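Local structure of conserved protein (Mycobacterium tuberculosis, 1RFE) at residues Met41-Ile46 against Val70-Glu75. The protein is of unknown function but probably binds the deazaflavin coenzyme F420 and may act as an oxidoreductase. Sequence-based numbering, arbitrary orientation.
Sequences MWYAVI and VSFLLE
Tyr43 and Phe72 meet edge to face in the interior of the antiparallel sheet of the FMN-binding split-barrel type, the fold of the pyridoxamine 5'-phosphate oxidase family. The two strands, 36-46 and 69-76, are not hydrogen-bonded neighbours: strand 25-30 pairs with both, and their side chains meet in the protein interior. Even the nearest backbones, at Met41 and Phe72, stay 9.4 Å apart between CA atoms, and the contact between the segments is made by side chains, without a hydrogen bond. The Phe72 ring is the bump. A chi1 of -167°, which sets CG trans to the main-chain nitrogen, extends the ring across the interior and brings its far edge into the hollow between the Met41 side chain and the Tyr43 ring. Its CE1 meets Met41 CB at 4.3 Å, while CZ lies 4.0 Å from Tyr43 CD2. The two ring planes stand at 85° with centroids 5.7 Å apart, a T-shaped stack displaced toward the rim of Tyr43, over which Phe72 CE2 rides. Met41, a selenomethionine here, touches this edge with CB, while its selenium end leads away from strand 69-76. On the next inward-facing position of that strand, Leu74 comes from the opposite direction and meets the tyrosine ring obliquely, its CD2 3.8 Å from Tyr43 CE2. The tyrosine's CG sits between the backbone N and the carbonyl carbon (chi1 60°), directing the ring toward strand 69-76. Arg111 of helix 98-112 makes a cation-pi contact with the same ring. The buried hydroxyl is hydrogen-bonded to the carbonyl oxygen of Val19 in helix 12-21, which anchors the phenol at its polar end. The two methyls of Leu74 approach the hydroxyl oxygen from one side, CD1 and CD2 each 3.6 Å from Tyr43 OH.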
loop_
_atom_site.group_PDB
_atom_site.type_symbol
_atom_site.label_atom_id
_atom_site.label_comp_id
_atom_site.label_asym_id
_atom_site.label_seq_id
_atom_site.Cartn_x
_atom_site.Cartn_y
_atom_site.Cartn_z
HETATM N N MSE A 41 4.894 -4.928 -1.753
HETATM C CA MSE A 41 5.413 -4.141 -0.638
HETATM C C MSE A 41 4.542 -4.389 0.630
HETATM O O MSE A 41 3.342 -4.334 0.551
HETATM C CB MSE A 41 5.340 -2.620 -0.973
HETATM C CG MSE A 41 6.301 -2.106 -2.107
HETATM SE SE MSE A 41 8.102 -2.501 -1.629
HETATM C CE MSE A 41 8.374 -1.038 -0.445
ATOM N N TRP A 42 5.187 -4.616 1.775
ATOM C CA TRP A 42 4.597 -4.308 3.072
ATOM C C TRP A 42 4.652 -2.819 3.287
ATOM O O TRP A 42 5.383 -2.112 2.608
ATOM C CB TRP A 42 5.326 -4.974 4.201
ATOM C CG TRP A 42 5.110 -6.451 4.266
ATOM C CD1 TRP A 42 4.281 -7.206 3.493
ATOM C CD2 TRP A 42 5.727 -7.347 5.181
ATOM N NE1 TRP A 42 4.355 -8.531 3.868
ATOM C CE2 TRP A 42 5.231 -8.639 4.913
ATOM C CE3 TRP A 42 6.638 -7.186 6.231
ATOM C CZ2 TRP A 42 5.639 -9.773 5.640
ATOM C CZ3 TRP A 42 7.046 -8.329 6.970
ATOM C CH2 TRP A 42 6.552 -9.585 6.660
ATOM N N TYR A 43 3.860 -2.332 4.221
ATOM C CA TYR A 43 3.758 -0.892 4.372
ATOM C C TYR A 43 3.411 -0.435 5.742
ATOM O O TYR A 43 2.928 -1.222 6.619
ATOM C CB TYR A 43 2.799 -0.304 3.318
ATOM C CG TYR A 43 1.401 -0.813 3.381
ATOM C CD1 TYR A 43 0.418 -0.139 4.120
ATOM C CD2 TYR A 43 1.043 -1.973 2.702
ATOM C CE1 TYR A 43 -0.911 -0.634 4.163
ATOM C CE2 TYR A 43 -0.293 -2.449 2.740
ATOM C CZ TYR A 43 -1.249 -1.779 3.465
ATOM O OH TYR A 43 -2.542 -2.281 3.493
ATOM N N ALA A 44 3.671 0.855 5.926
ATOM C CA ALA A 44 3.234 1.598 7.087
ATOM C C ALA A 44 1.976 2.391 6.798
ATOM O O ALA A 44 1.670 2.715 5.630
ATOM C CB ALA A 44 4.342 2.521 7.606
ATOM N N VAL A 45 1.242 2.690 7.871
ATOM C CA VAL A 45 0.072 3.571 7.817
ATOM C C VAL A 45 0.189 4.657 8.881
ATOM O O VAL A 45 0.253 4.357 10.089
ATOM C CB VAL A 45 -1.280 2.811 8.012
ATOM C CG1 VAL A 45 -2.426 3.728 7.719
ATOM C CG2 VAL A 45 -1.387 1.545 7.080
ATOM N N ILE A 46 0.215 5.908 8.460
ATOM C CA ILE A 46 0.408 7.034 9.373
ATOM C C ILE A 46 -0.568 8.174 9.039
ATOM O O ILE A 46 -0.561 8.680 7.930
ATOM C CB ILE A 46 1.826 7.553 9.247
ATOM C CG1 ILE A 46 2.833 6.436 9.571
ATOM C CG2 ILE A 46 2.022 8.799 10.138
ATOM C CD1 ILE A 46 4.177 6.727 9.101
ATOM N N VAL A 70 3.085 7.550 -8.937
ATOM C CA VAL A 70 2.979 6.202 -8.406
ATOM C C VAL A 70 1.575 5.671 -8.525
ATOM O O VAL A 70 0.587 6.450 -8.561
ATOM C CB VAL A 70 3.293 6.083 -6.886
ATOM C CG1 VAL A 70 4.674 5.913 -6.680
ATOM C CG2 VAL A 70 2.722 7.253 -6.044
ATOM N N SER A 71 1.479 4.344 -8.578
ATOM C CA SER A 71 0.212 3.654 -8.362
ATOM C C SER A 71 0.392 2.592 -7.306
ATOM O O SER A 71 1.490 1.994 -7.173
ATOM C CB SER A 71 -0.277 2.984 -9.643
ATOM O OG SER A 71 -0.413 3.955 -10.649
ATOM N N PHE A 72 -0.669 2.339 -6.545
ATOM C CA PHE A 72 -0.572 1.319 -5.484
ATOM C C PHE A 72 -1.894 0.609 -5.413
ATOM O O PHE A 72 -2.931 1.258 -5.363
ATOM C CB PHE A 72 -0.186 1.980 -4.160
ATOM C CG PHE A 72 0.250 1.024 -3.083
ATOM C CD1 PHE A 72 1.525 0.520 -3.065
ATOM C CD2 PHE A 72 -0.628 0.646 -2.075
ATOM C CE1 PHE A 72 1.907 -0.357 -2.058
ATOM C CE2 PHE A 72 -0.247 -0.202 -1.073
ATOM C CZ PHE A 72 1.032 -0.707 -1.064
ATOM N N LEU A 73 -1.855 -0.730 -5.387
ATOM C CA LEU A 73 -3.053 -1.556 -5.444
ATOM C C LEU A 73 -3.093 -2.584 -4.300
ATOM O O LEU A 73 -2.140 -3.315 -4.076
ATOM C CB LEU A 73 -3.145 -2.284 -6.803
ATOM C CG LEU A 73 -4.440 -3.110 -7.099
ATOM C CD1 LEU A 73 -4.778 -3.224 -8.583
ATOM C CD2 LEU A 73 -4.343 -4.552 -6.581
ATOM N N LEU A 74 -4.222 -2.617 -3.606
ATOM C CA LEU A 74 -4.538 -3.604 -2.596
ATOM C C LEU A 74 -5.751 -4.398 -3.042
ATOM O O LEU A 74 -6.728 -3.824 -3.489
ATOM C CB LEU A 74 -4.884 -2.909 -1.272
ATOM C CG LEU A 74 -3.767 -2.194 -0.518
ATOM C CD1 LEU A 74 -4.302 -1.272 0.547
ATOM C CD2 LEU A 74 -2.809 -3.250 0.075
ATOM N N GLU A 75 -5.722 -5.703 -2.835
ATOM C CA GLU A 75 -6.789 -6.554 -3.269
ATOM C C GLU A 75 -6.848 -7.806 -2.428
ATOM O O GLU A 75 -5.798 -8.345 -2.016
ATOM C CB GLU A 75 -6.588 -6.874 -4.781
ATOM C CG GLU A 75 -6.622 -8.313 -5.266
ATOM C CD GLU A 75 -5.482 -9.199 -4.811
ATOM O OE1 GLU A 75 -4.303 -8.788 -4.885
ATOM O OE2 GLU A 75 -5.786 -10.338 -4.394
#